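Local atomic coordinates of enterobactin synthetase component F-related protein (Vibrio cholerae serotype O1, PDB entry 4OXI), a protein that probably activates glycine with ATP to form glycyl adenylate, serving a lipopolysaccharide-modification pathway related to nonribosomal peptide synthesis. Residues 70-75 with 105-110; 97-102 with 214-219; 131-136 with 159-164; 146-151 with 167-172. One frame throughout, in Å; residues are numbered along the deposited sequence.

Interaction 1: residues 70-75 with 105-110; sequences WVKQKT and VRDLAA
V71 presses both of its methyl groups against R106 and the first turn of helix 108-119, and this is the buried half of the contact; the other half, around K72, lies at the solvent. V71 CG2, anti to its own N, points at the main chain and comes within 3.5 Å of R106 O, while V71 CG1 meets L108 CB at 4.3 Å. Y76 and V285 also pack on this valine. R106 contributes mainly its backbone here, since its guanidinium runs off to the carbonyl of Y261 and a salt bridge with D263.

The exposed side is built differently. V71 and K74 end a type I' turn, which closes the hairpin of strands 67-71 and 74-77, and K72 reaches out from that turn with a chain extended beyond CG. Its CE passes R106 O at 3.3 Å, and its NZ forms a salt bridge with D107 OD1 (2.9 Å), meeting that oxygen at its anti lone pair, directed away from OD2. D107 is the N-cap residue of the helix, with OD2 as capping acceptor: A109 N donates to D107 OD2 over 3.0 Å in a nearly straight bond (171°). One carboxylate thus answers a lysine and a helix start with separate oxygens. K72 and the helix start would favour a charged D107, while the nearby D151 carboxylate would oppose it, so the net ionisation is left open.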
loop_
_atom_site.group_PDB
_atom_site.type_symbol
_atom_site.label_atom_id
_atom_site.label_comp_id
_atom_site.label_asym_id
_atom_site.label_seq_id
_atom_site.Cartn_x
_atom_site.Cartn_y
_atom_site.Cartn_z
ATOM N N TRP A 70 -7.591 4.831 -17.242
ATOM C CA TRP A 70 -8.245 6.141 -17.291
ATOM C C TRP A 70 -7.647 7.007 -16.183
ATOM O O TRP A 70 -7.580 6.572 -15.030
ATOM C CB TRP A 70 -9.751 6.012 -17.089
ATOM C CG TRP A 70 -10.493 7.340 -17.117
ATOM C CD1 TRP A 70 -11.106 7.919 -18.202
ATOM C CD2 TRP A 70 -10.690 8.245 -16.017
ATOM N NE1 TRP A 70 -11.673 9.122 -17.839
ATOM C CE2 TRP A 70 -11.431 9.350 -16.508
ATOM C CE3 TRP A 70 -10.319 8.229 -14.664
ATOM C CZ2 TRP A 70 -11.799 10.432 -15.695
ATOM C CZ3 TRP A 70 -10.683 9.298 -13.855
ATOM C CH2 TRP A 70 -11.418 10.390 -14.372
ATOM N N VAL A 71 -7.205 8.216 -16.532
ATOM C CA VAL A 71 -6.646 9.150 -15.547
ATOM C C VAL A 71 -6.816 10.608 -16.008
ATOM O O VAL A 71 -6.436 10.972 -17.131
ATOM C CB VAL A 71 -5.148 8.828 -15.226
ATOM C CG1 VAL A 71 -4.267 8.929 -16.481
ATOM C CG2 VAL A 71 -4.606 9.753 -14.122
ATOM N N LYS A 72 -7.391 11.437 -15.142
ATOM C CA LYS A 72 -7.608 12.859 -15.474
ATOM C C LYS A 72 -8.244 13.050 -16.843
ATOM O O LYS A 72 -7.654 13.681 -17.721
ATOM C CB LYS A 72 -6.284 13.641 -15.438
ATOM C CG LYS A 72 -5.627 13.698 -14.048
ATOM C CD LYS A 72 -4.286 14.429 -14.136
ATOM C CE LYS A 72 -3.577 14.411 -12.813
ATOM N NZ LYS A 72 -2.244 15.051 -12.944
ATOM N N GLN A 73 -9.413 12.448 -17.035
ATOM C CA GLN A 73 -10.217 12.656 -18.232
ATOM C C GLN A 73 -9.579 12.119 -19.533
ATOM O O GLN A 73 -10.073 12.404 -20.632
ATOM C CB GLN A 73 -10.582 14.141 -18.367
ATOM C CG GLN A 73 -11.845 14.378 -19.151
ATOM C CD GLN A 73 -12.412 15.758 -18.916
ATOM O OE1 GLN A 73 -13.566 15.899 -18.505
ATOM N NE2 GLN A 73 -11.607 16.787 -19.182
ATOM N N LYS A 74 -8.500 11.339 -19.422
ATOM C CA LYS A 74 -7.927 10.704 -20.615
ATOM C C LYS A 74 -7.851 9.192 -20.508
ATOM O O LYS A 74 -7.592 8.639 -19.441
ATOM C CB LYS A 74 -6.537 11.256 -20.928
ATOM C CG LYS A 74 -6.522 12.706 -21.346
ATOM C CD LYS A 74 -5.181 13.062 -21.964
ATOM C CE LYS A 74 -5.208 14.470 -22.535
ATOM N NZ LYS A 74 -5.696 15.453 -21.529
ATOM N N THR A 75 -8.056 8.519 -21.631
ATOM C CA THR A 75 -8.008 7.064 -21.655
ATOM C C THR A 75 -6.843 6.595 -22.522
ATOM O O THR A 75 -6.570 7.190 -23.560
ATOM C CB THR A 75 -9.326 6.518 -22.194
ATOM O OG1 THR A 75 -10.397 7.114 -21.449
ATOM C CG2 THR A 75 -9.388 5.011 -22.055
ATOM N N VAL A 105 2.441 11.396 -8.994
ATOM C CA VAL A 105 1.318 10.720 -8.343
ATOM C C VAL A 105 -0.004 10.949 -9.083
ATOM O O VAL A 105 -0.227 12.027 -9.626
ATOM C CB VAL A 105 1.155 11.163 -6.864
ATOM C CG1 VAL A 105 2.349 10.700 -6.042
ATOM C CG2 VAL A 105 0.977 12.679 -6.767
ATOM N N ARG A 106 -0.863 9.922 -9.101
ATOM C CA ARG A 106 -2.200 9.991 -9.713
ATOM C C ARG A 106 -2.167 10.611 -11.086
ATOM O O ARG A 106 -3.016 11.430 -11.440
ATOM C CB ARG A 106 -3.200 10.727 -8.809
ATOM C CG ARG A 106 -3.511 9.904 -7.551
ATOM C CD ARG A 106 -4.548 10.519 -6.630
ATOM N NE ARG A 106 -4.480 9.831 -5.340
ATOM C CZ ARG A 106 -5.020 8.639 -5.090
ATOM N NH1 ARG A 106 -5.709 7.993 -6.034
ATOM N NH2 ARG A 106 -4.874 8.097 -3.886
ATOM N N ASP A 107 -1.163 10.212 -11.849
ATOM C CA ASP A 107 -0.889 10.824 -13.128
ATOM C C ASP A 107 -0.331 9.743 -14.052
ATOM O O ASP A 107 0.261 8.760 -13.581
ATOM C CB ASP A 107 0.138 11.938 -12.939
ATOM C CG ASP A 107 0.444 12.677 -14.232
ATOM O OD1 ASP A 107 -0.210 13.716 -14.482
ATOM O OD2 ASP A 107 1.326 12.224 -15.005
ATOM N N LEU A 108 -0.513 9.924 -15.354
ATOM C CA LEU A 108 -0.064 8.949 -16.343
ATOM C C LEU A 108 1.389 8.519 -16.140
ATOM O O LEU A 108 1.728 7.336 -16.293
ATOM C CB LEU A 108 -0.219 9.545 -17.738
ATOM C CG LEU A 108 0.503 8.817 -18.868
ATOM C CD1 LEU A 108 -0.148 7.453 -19.097
ATOM C CD2 LEU A 108 0.489 9.669 -20.146
ATOM N N ALA A 109 2.246 9.481 -15.805
ATOM C CA ALA A 109 3.677 9.216 -15.676
ATOM C C ALA A 109 3.959 8.178 -14.595
ATOM O O ALA A 109 4.826 7.337 -14.767
ATOM C CB ALA A 109 4.424 10.495 -15.396
ATOM N N ALA A 110 3.212 8.204 -13.494
ATOM C CA ALA A 110 3.423 7.202 -12.434
ATOM C C ALA A 110 3.090 5.794 -12.906
ATOM O O ALA A 110 3.860 4.858 -12.656
ATOM C CB ALA A 110 2.613 7.546 -11.196
#

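Interaction 2: residues 97-102 with 214-219; sequences VQRVAI and HEYAYI
The side-chain amide of Q98 lies stacked on the carboxylate of E215, their planes only 20° apart, with no hydrogen bond between them. The two side chains arrive from opposite directions, each bent at chi2, and Q98 NE2 ends 3.3 Å from E215 CD. Each group has other partners: Q98 NE2 donates to T123 OG1, and E215 OE2 accepts from the neighbouring Y216 N at 2.9 Å, folding the glutamate back on its own backbone.

R99 makes the second half of the contact. I219 CD1 lies over one face of its guanidinium, 4.0 Å from R99 CZ, and R99 NH2 reaches the edge of the Y216 ring, 3.6 Å from Y216 CD2, with the two planes at 47°.

Two sheets are brought together here. Strand 99-102 belongs to a parallel five-stranded sheet, whereas strand 216-222 pairs with 230-235 in an antiparallel hairpin; strand 216-222 carries a classic beta bulge, where A217 and Y218 both face V234. The loop of this hairpin carries the glycine- and serine-rich signature that in adenylate-forming enzymes typically meets the ATP phosphates.

R99 and E215 do not touch directly. A water, in the guanidinium plane, accepts from R99 NE at 2.9 Å and donates to E215 OE2 at 2.9 Å, and R99 NH1 is engaged by the carbonyl of T143.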
loop_
_atom_site.group_PDB
_atom_site.type_symbol
_atom_site.label_atom_id
_atom_site.label_comp_id
_atom_site.label_asym_id
_atom_site.label_seq_id
_atom_site.Cartn_x
_atom_site.Cartn_y
_atom_site.Cartn_z
ATOM N N VAL A 97 20.019 1.141 -15.094
ATOM C CA VAL A 97 19.214 1.519 -13.947
ATOM C C VAL A 97 18.519 0.285 -13.425
ATOM O O VAL A 97 17.954 -0.472 -14.210
ATOM C CB VAL A 97 18.134 2.545 -14.371
ATOM C CG1 VAL A 97 17.166 2.811 -13.238
ATOM C CG2 VAL A 97 18.789 3.842 -14.802
ATOM N N GLN A 98 18.544 0.075 -12.110
ATOM C CA GLN A 98 17.769 -1.014 -11.506
ATOM C C GLN A 98 16.615 -0.479 -10.653
ATOM O O GLN A 98 15.518 -1.048 -10.645
ATOM C CB GLN A 98 18.664 -1.927 -10.656
ATOM C CG GLN A 98 17.864 -2.948 -9.816
ATOM C CD GLN A 98 17.067 -3.938 -10.669
ATOM O OE1 GLN A 98 17.525 -4.367 -11.731
ATOM N NE2 GLN A 98 15.867 -4.306 -10.206
ATOM N N ARG A 99 16.859 0.619 -9.939
ATOM C CA ARG A 99 15.853 1.182 -9.044
ATOM C C ARG A 99 15.408 2.577 -9.488
ATOM O O ARG A 99 16.240 3.462 -9.716
ATOM C CB ARG A 99 16.381 1.225 -7.604
ATOM C CG ARG A 99 16.808 -0.151 -7.067
ATOM C CD ARG A 99 17.179 -0.093 -5.592
ATOM N NE ARG A 99 17.412 -1.427 -5.049
ATOM C CZ ARG A 99 17.817 -1.664 -3.805
ATOM N NH1 ARG A 99 18.021 -0.661 -2.968
ATOM N NH2 ARG A 99 18.023 -2.903 -3.402
ATOM N N VAL A 100 14.100 2.774 -9.615
ATOM C CA VAL A 100 13.580 4.081 -9.991
ATOM C C VAL A 100 12.612 4.573 -8.939
ATOM O O VAL A 100 11.673 3.868 -8.564
ATOM C CB VAL A 100 12.839 4.035 -11.339
ATOM C CG1 VAL A 100 12.330 5.433 -11.711
ATOM C CG2 VAL A 100 13.757 3.540 -12.411
ATOM N N ALA A 101 12.830 5.787 -8.461
ATOM C CA ALA A 101 11.885 6.394 -7.533
ATOM C C ALA A 101 10.825 7.149 -8.321
ATOM O O ALA A 101 11.105 7.733 -9.367
ATOM C CB ALA A 101 12.585 7.311 -6.576
ATOM N N ILE A 102 9.598 7.123 -7.833
ATOM C CA ILE A 102 8.505 7.725 -8.581
ATOM C C ILE A 102 7.877 8.867 -7.804
ATOM O O ILE A 102 7.224 8.637 -6.791
ATOM C CB ILE A 102 7.438 6.675 -8.940
ATOM C CG1 ILE A 102 8.097 5.505 -9.691
ATOM C CG2 ILE A 102 6.327 7.314 -9.774
ATOM C CD1 ILE A 102 7.119 4.571 -10.335
ATOM N N HIS A 214 13.716 -13.339 -7.665
ATOM C CA HIS A 214 14.074 -12.863 -6.336
ATOM C C HIS A 214 14.540 -11.423 -6.285
ATOM O O HIS A 214 14.736 -10.874 -5.203
ATOM C CB HIS A 214 15.083 -13.801 -5.681
ATOM C CG HIS A 214 14.521 -15.163 -5.433
ATOM N ND1 HIS A 214 13.346 -15.356 -4.731
ATOM C CD2 HIS A 214 14.929 -16.389 -5.836
ATOM C CE1 HIS A 214 13.069 -16.648 -4.696
ATOM N NE2 HIS A 214 14.013 -17.295 -5.357
ATOM N N GLU A 215 14.695 -10.808 -7.450
ATOM C CA GLU A 215 14.921 -9.367 -7.529
ATOM C C GLU A 215 13.712 -8.621 -6.936
ATOM O O GLU A 215 12.593 -9.131 -6.929
ATOM C CB GLU A 215 15.150 -8.960 -8.991
ATOM C CG GLU A 215 15.393 -7.490 -9.219
ATOM C CD GLU A 215 16.628 -6.987 -8.501
ATOM O OE1 GLU A 215 17.732 -7.136 -9.078
ATOM O OE2 GLU A 215 16.498 -6.441 -7.371
ATOM N N TYR A 216 13.938 -7.427 -6.412
ATOM C CA TYR A 216 12.848 -6.645 -5.835
ATOM C C TYR A 216 11.996 -5.986 -6.923
ATOM O O TYR A 216 12.531 -5.362 -7.854
ATOM C CB TYR A 216 13.420 -5.563 -4.934
ATOM C CG TYR A 216 14.242 -6.077 -3.770
ATOM C CD1 TYR A 216 13.867 -7.225 -3.075
ATOM C CD2 TYR A 216 15.385 -5.402 -3.352
ATOM C CE1 TYR A 216 14.624 -7.697 -1.992
ATOM C CE2 TYR A 216 16.144 -5.863 -2.278
ATOM C CZ TYR A 216 15.752 -7.003 -1.601
ATOM O OH TYR A 216 16.490 -7.443 -0.533
ATOM N N ALA A 217 10.673 -6.107 -6.796
ATOM C CA ALA A 217 9.749 -5.450 -7.722
ATOM C C ALA A 217 9.435 -4.023 -7.263
ATOM O O ALA A 217 9.316 -3.098 -8.089
ATOM C CB ALA A 217 8.457 -6.267 -7.877
ATOM N N TYR A 218 9.292 -3.842 -5.951
ATOM C CA TYR A 218 9.082 -2.498 -5.412
ATOM C C TYR A 218 9.553 -2.416 -3.980
ATOM O O TYR A 218 9.663 -3.434 -3.300
ATOM C CB TYR A 218 7.603 -2.076 -5.498
ATOM C CG TYR A 218 6.620 -2.967 -4.746
ATOM C CD1 TYR A 218 6.277 -2.705 -3.421
ATOM C CD2 TYR A 218 6.027 -4.054 -5.368
ATOM C CE1 TYR A 218 5.372 -3.512 -2.743
ATOM C CE2 TYR A 218 5.118 -4.873 -4.693
ATOM C CZ TYR A 218 4.804 -4.595 -3.384
ATOM O OH TYR A 218 3.908 -5.403 -2.715
ATOM N N ILE A 219 9.833 -1.204 -3.514
ATOM C CA ILE A 219 10.204 -1.023 -2.116
ATOM C C ILE A 219 9.284 -0.015 -1.446
ATOM O O ILE A 219 9.189 1.136 -1.885
ATOM C CB ILE A 219 11.656 -0.520 -1.987
ATOM C CG1 ILE A 219 12.619 -1.495 -2.684
ATOM C CG2 ILE A 219 12.007 -0.301 -0.523
ATOM C CD1 ILE A 219 14.029 -0.928 -2.884
HETATM O O HOH W 1 16.505 -3.700 -6.567
#

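Interaction 3: residues 131-136 with 159-164; sequences ATTEQI and SSLLET
T133 is turned about its first torsion (chi1 -65°) with OG1 beside its own N and CG2 on the far side from it, which carries both branches to helix 155-164. On that helix L161 swings CG anti to N (chi1 180°), and its two methyls extend back toward helix 133-142. The threonine branches then divide their work. T133 OG1 comes up against S160 CB at 3.4 Å, a contact with a carbon and not a polar partner, while T133 CG2 settles on the main chain at L161 CA, 3.7 Å away, with T164 OG1 at 3.8 Å on its border. At T133 and L161 the backbones are close, their CA atoms 5.3 Å apart, as the small threonine permits. One turn further on, I136 takes over: its CG2 meets L161 CD2 at 3.8 Å, the side chains slanting past one another.

No hydrogen bond joins the two segments. The polar order lies within 131-136, where T132 and Q135 form a capping box at the start of helix 133-142. Q135 N donates to T132 OG1 at 3.0 Å, and T132 N returns a bond to Q135 OE1 at 2.9 Å from above the amide carbonyl plane. This reciprocal pair fixes the first turn that presents T133.

Q137 and L140 continue the helix pairing on L161, and T164 OG1 has a weak bond to Q137 NE2. In the chain, helix 133-142 precedes strand 147-149 and helix 155-164 follows it; L161 also packs on I148 and L169, and I136 on L103.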
loop_
_atom_site.group_PDB
_atom_site.type_symbol
_atom_site.label_atom_id
_atom_site.label_comp_id
_atom_site.label_asym_id
_atom_site.label_seq_id
_atom_site.Cartn_x
_atom_site.Cartn_y
_atom_site.Cartn_z
ATOM N N ALA A 131 5.839 14.030 1.109
ATOM C CA ALA A 131 7.179 13.949 1.671
ATOM C C ALA A 131 7.917 15.243 1.390
ATOM O O ALA A 131 7.794 15.839 0.305
ATOM C CB ALA A 131 7.945 12.779 1.081
ATOM N N THR A 132 8.703 15.665 2.371
ATOM C CA THR A 132 9.536 16.847 2.239
ATOM C C THR A 132 10.779 16.509 1.459
ATOM O O THR A 132 11.130 15.327 1.272
ATOM C CB THR A 132 9.999 17.360 3.609
ATOM O OG1 THR A 132 10.897 16.404 4.191
ATOM C CG2 THR A 132 8.798 17.572 4.531
ATOM N N THR A 133 11.450 17.560 1.018
ATOM C CA THR A 133 12.715 17.435 0.330
ATOM C C THR A 133 13.668 16.539 1.103
ATOM O O THR A 133 14.275 15.619 0.545
ATOM C CB THR A 133 13.328 18.818 0.160
ATOM O OG1 THR A 133 12.476 19.580 -0.701
ATOM C CG2 THR A 133 14.705 18.725 -0.462
ATOM N N GLU A 134 13.776 16.800 2.398
ATOM C CA GLU A 134 14.672 16.048 3.263
ATOM C C GLU A 134 14.285 14.578 3.358
ATOM O O GLU A 134 15.151 13.700 3.331
ATOM C CB GLU A 134 14.678 16.675 4.658
ATOM C CG GLU A 134 15.589 15.981 5.653
ATOM C CD GLU A 134 15.653 16.721 6.991
ATOM O OE1 GLU A 134 15.761 17.972 6.968
ATOM O OE2 GLU A 134 15.591 16.056 8.055
ATOM N N GLN A 135 12.987 14.306 3.464
ATOM C CA GLN A 135 12.522 12.925 3.567
ATOM C C GLN A 135 12.808 12.141 2.285
ATOM O O GLN A 135 13.162 10.962 2.345
ATOM C CB GLN A 135 11.030 12.881 3.918
ATOM C CG GLN A 135 10.735 13.164 5.397
ATOM C CD GLN A 135 9.408 13.874 5.595
ATOM O OE1 GLN A 135 8.561 13.913 4.695
ATOM N NE2 GLN A 135 9.228 14.465 6.766
ATOM N N ILE A 136 12.653 12.807 1.140
ATOM C CA ILE A 136 12.937 12.210 -0.165
ATOM C C ILE A 136 14.417 11.857 -0.268
ATOM O O ILE A 136 14.764 10.750 -0.701
ATOM C CB ILE A 136 12.537 13.155 -1.323
ATOM C CG1 ILE A 136 11.021 13.353 -1.343
ATOM C CG2 ILE A 136 13.002 12.596 -2.666
ATOM C CD1 ILE A 136 10.537 14.396 -2.340
ATOM N N SER A 159 12.435 20.743 -8.015
ATOM C CA SER A 159 13.397 21.846 -7.926
ATOM C C SER A 159 14.002 22.017 -6.526
ATOM O O SER A 159 15.215 22.188 -6.406
ATOM C CB SER A 159 12.782 23.152 -8.413
ATOM O OG SER A 159 13.707 24.205 -8.248
ATOM N N SER A 160 13.183 21.945 -5.472
ATOM C CA SER A 160 13.710 22.011 -4.095
ATOM C C SER A 160 14.682 20.862 -3.813
ATOM O O SER A 160 15.687 21.041 -3.126
ATOM C CB SER A 160 12.579 21.966 -3.063
ATOM O OG SER A 160 11.540 22.865 -3.394
ATOM N N LEU A 161 14.379 19.678 -4.341
ATOM C CA LEU A 161 15.261 18.527 -4.162
ATOM C C LEU A 161 16.578 18.755 -4.878
ATOM O O LEU A 161 17.638 18.504 -4.329
ATOM C CB LEU A 161 14.610 17.239 -4.691
ATOM C CG LEU A 161 15.473 15.977 -4.552
ATOM C CD1 LEU A 161 15.749 15.728 -3.088
ATOM C CD2 LEU A 161 14.808 14.744 -5.190
ATOM N N LEU A 162 16.505 19.204 -6.124
ATOM C CA LEU A 162 17.710 19.345 -6.937
ATOM C C LEU A 162 18.624 20.401 -6.339
ATOM O O LEU A 162 19.845 20.303 -6.419
ATOM C CB LEU A 162 17.348 19.713 -8.375
ATOM C CG LEU A 162 16.593 18.616 -9.128
ATOM C CD1 LEU A 162 16.337 19.029 -10.554
ATOM C CD2 LEU A 162 17.379 17.318 -9.079
ATOM N N GLU A 163 18.017 21.405 -5.724
ATOM C CA GLU A 163 18.773 22.486 -5.120
ATOM C C GLU A 163 19.720 22.001 -4.025
ATOM O O GLU A 163 20.834 22.503 -3.911
ATOM C CB GLU A 163 17.826 23.561 -4.572
ATOM C CG GLU A 163 18.526 24.655 -3.778
ATOM C CD GLU A 163 19.211 25.700 -4.664
ATOM O OE1 GLU A 163 19.288 25.496 -5.900
ATOM O OE2 GLU A 163 19.662 26.736 -4.116
ATOM N N THR A 164 19.305 21.023 -3.223
ATOM C CA THR A 164 20.158 20.625 -2.099
ATOM C C THR A 164 20.918 19.316 -2.282
ATOM O O THR A 164 21.976 19.131 -1.677
ATOM C CB THR A 164 19.387 20.559 -0.779
ATOM O OG1 THR A 164 18.336 19.599 -0.894
ATOM C CG2 THR A 164 18.803 21.916 -0.438
#

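Interaction 4: residues 146-151 with 167-172; sequences DSIMVD and DRLHIY
Strands 147-149 and 170-173 are the two strands of a beta-alpha-beta crossover, with helix 155-164 as the connection, and lie side by side in the five-stranded parallel sheet. Four backbone bonds stitch them together in the staggered parallel pattern: H170 N to D146 O at 2.8 Å, I148 N to H170 O at 2.8 Å, Y172 N to I148 O at 2.7 Å and V150 N to Y172 O at 2.9 Å.

I148 and I171 share the face on which the crossover helix packs. I148 CD1 touches L169 CD1 at 4.0 Å, and V150 CG2 meets I171 CG2 at 3.8 Å. On the other face M149, bent at chi2, brings SD to Y172 CB at 3.9 Å, its side chain crossing the tyrosine at about a right angle; H192 stacks on the Y172 ring and is hydrogen-bonded through NE2 to H170 ND1.

At the exposed end, a water donates to D146 OD2 and to R168 O (2.7 Å), bridging the residues that lead into the two strands. With the facing main-chain groups paired by four bonds and the side-chain contacts largely apolar, the attachment rests on backbone bonding and hydrophobic burial, with no salt bridge between the two segments.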
loop_
_atom_site.group_PDB
_atom_site.type_symbol
_atom_site.label_atom_id
_atom_site.label_comp_id
_atom_site.label_asym_id
_atom_site.label_seq_id
_atom_site.Cartn_x
_atom_site.Cartn_y
_atom_site.Cartn_z
ATOM N N ASP A 146 19.260 6.704 -7.639
ATOM C CA ASP A 146 19.561 8.034 -8.153
ATOM C C ASP A 146 18.753 8.352 -9.406
ATOM O O ASP A 146 19.191 9.154 -10.226
ATOM C CB ASP A 146 21.058 8.175 -8.445
ATOM C CG ASP A 146 21.537 7.233 -9.539
ATOM O OD1 ASP A 146 20.734 6.400 -10.035
ATOM O OD2 ASP A 146 22.735 7.322 -9.905
ATOM N N SER A 147 17.598 7.705 -9.567
ATOM C CA SER A 147 16.764 7.911 -10.750
ATOM C C SER A 147 15.346 8.220 -10.321
ATOM O O SER A 147 14.777 7.518 -9.483
ATOM C CB SER A 147 16.781 6.675 -11.646
ATOM O OG SER A 147 18.111 6.382 -12.057
ATOM N N ILE A 148 14.781 9.292 -10.869
ATOM C CA ILE A 148 13.462 9.728 -10.451
ATOM C C ILE A 148 12.561 10.035 -11.638
ATOM O O ILE A 148 12.938 10.822 -12.527
ATOM C CB ILE A 148 13.547 10.984 -9.582
ATOM C CG1 ILE A 148 14.604 10.815 -8.497
ATOM C CG2 ILE A 148 12.187 11.270 -8.913
ATOM C CD1 ILE A 148 14.652 12.027 -7.524
ATOM N N MET A 149 11.378 9.416 -11.645
ATOM C CA MET A 149 10.356 9.724 -12.640
ATOM C C MET A 149 9.473 10.852 -12.140
ATOM O O MET A 149 8.912 10.775 -11.036
ATOM C CB MET A 149 9.461 8.511 -12.895
ATOM C CG MET A 149 8.445 8.754 -13.989
ATOM S SD MET A 149 9.187 8.447 -15.593
ATOM C CE MET A 149 7.826 8.902 -16.666
ATOM N N VAL A 150 9.327 11.889 -12.956
ATOM C CA VAL A 150 8.564 13.061 -12.551
ATOM C C VAL A 150 7.501 13.354 -13.594
ATOM O O VAL A 150 7.409 12.650 -14.609
ATOM C CB VAL A 150 9.490 14.298 -12.356
ATOM C CG1 VAL A 150 10.635 13.953 -11.422
ATOM C CG2 VAL A 150 10.054 14.781 -13.696
ATOM N N ASP A 151 6.697 14.383 -13.336
ATOM C CA ASP A 151 5.759 14.932 -14.324
ATOM C C ASP A 151 5.622 16.424 -14.059
ATOM O O ASP A 151 6.202 16.926 -13.095
ATOM C CB ASP A 151 4.390 14.256 -14.225
ATOM C CG ASP A 151 3.749 14.413 -12.837
ATOM O OD1 ASP A 151 3.971 15.435 -12.155
ATOM O OD2 ASP A 151 3.006 13.502 -12.415
ATOM N N ASP A 167 24.764 14.850 -4.910
ATOM C CA ASP A 167 24.985 13.768 -5.869
ATOM C C ASP A 167 24.165 13.973 -7.148
ATOM O O ASP A 167 23.047 14.464 -7.088
ATOM C CB ASP A 167 24.634 12.421 -5.216
ATOM C CG ASP A 167 25.559 12.072 -4.051
ATOM O OD1 ASP A 167 26.787 12.276 -4.179
ATOM O OD2 ASP A 167 25.057 11.601 -3.004
ATOM N N ARG A 168 24.721 13.600 -8.297
ATOM C CA ARG A 168 24.009 13.709 -9.569
ATOM C C ARG A 168 22.766 12.822 -9.590
ATOM O O ARG A 168 22.862 11.605 -9.409
ATOM C CB ARG A 168 24.925 13.334 -10.749
ATOM C CG ARG A 168 24.210 13.312 -12.115
ATOM C CD ARG A 168 25.199 13.300 -13.298
ATOM N NE ARG A 168 26.112 14.445 -13.251
ATOM C CZ ARG A 168 25.840 15.652 -13.758
ATOM N NH1 ARG A 168 24.676 15.880 -14.369
ATOM N NH2 ARG A 168 26.731 16.639 -13.650
ATOM N N LEU A 169 21.599 13.426 -9.819
ATOM C CA LEU A 169 20.366 12.653 -9.956
ATOM C C LEU A 169 20.000 12.553 -11.426
ATOM O O LEU A 169 20.323 13.440 -12.215
ATOM C CB LEU A 169 19.215 13.299 -9.184
ATOM C CG LEU A 169 19.344 13.302 -7.665
ATOM C CD1 LEU A 169 18.115 13.936 -7.029
ATOM C CD2 LEU A 169 19.554 11.883 -7.153
ATOM N N HIS A 170 19.343 11.459 -11.795
ATOM C CA HIS A 170 18.880 11.277 -13.161
ATOM C C HIS A 170 17.359 11.335 -13.213
ATOM O O HIS A 170 16.659 10.482 -12.641
ATOM C CB HIS A 170 19.436 9.976 -13.726
ATOM C CG HIS A 170 20.922 10.008 -13.904
ATOM N ND1 HIS A 170 21.521 10.310 -15.111
ATOM C CD2 HIS A 170 21.932 9.824 -13.016
ATOM C CE1 HIS A 170 22.834 10.292 -14.962
ATOM N NE2 HIS A 170 23.108 9.992 -13.704
ATOM N N ILE A 171 16.867 12.376 -13.879
ATOM C CA ILE A 171 15.461 12.734 -13.867
ATOM C C ILE A 171 14.807 12.271 -15.160
ATOM O O ILE A 171 15.303 12.576 -16.249
ATOM C CB ILE A 171 15.313 14.250 -13.771
ATOM C CG1 ILE A 171 16.157 14.790 -12.618
ATOM C CG2 ILE A 171 13.854 14.645 -13.618
ATOM C CD1 ILE A 171 15.788 14.221 -11.266
ATOM N N TYR A 172 13.699 11.532 -15.049
ATOM C CA TYR A 172 13.025 11.027 -16.231
ATOM C C TYR A 172 11.648 11.637 -16.356
ATOM O O TYR A 172 10.972 11.856 -15.356
ATOM C CB TYR A 172 12.935 9.499 -16.198
ATOM C CG TYR A 172 14.278 8.848 -16.386
ATOM C CD1 TYR A 172 14.712 8.456 -17.646
ATOM C CD2 TYR A 172 15.132 8.650 -15.307
ATOM C CE1 TYR A 172 15.957 7.876 -17.827
ATOM C CE2 TYR A 172 16.372 8.069 -15.480
ATOM C CZ TYR A 172 16.777 7.691 -16.741
ATOM O OH TYR A 172 18.016 7.105 -16.905
HETATM O O HOH W 2 24.545 9.685 -10.265
#

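In the fold
Interactions 2 and 4 share the parallel sheet: strand 99-102 adjoins 147-149 through two probable hydrogen bonds, A101 N to S147 O and A101 O to M149 N, both 2.8 Å. Interaction 3 lies against one face of interaction 4, where L161 CD2 meets I148 CD1 at 3.6 Å. Helix 108-119, whose start is held in interaction 1, packs against both sheet contacts: A110 CA is 3.9 Å from I102 CG2, and A109 CB is 3.8 Å from V150 O. Interactions 1 and 3 stay about 9 Å apart at their nearest atoms. None of the four forms the ligand pocket (residues between 266 and 477); the I219 side chain is about 13 Å from the bound glycyl-adenosine-5'-phosphate.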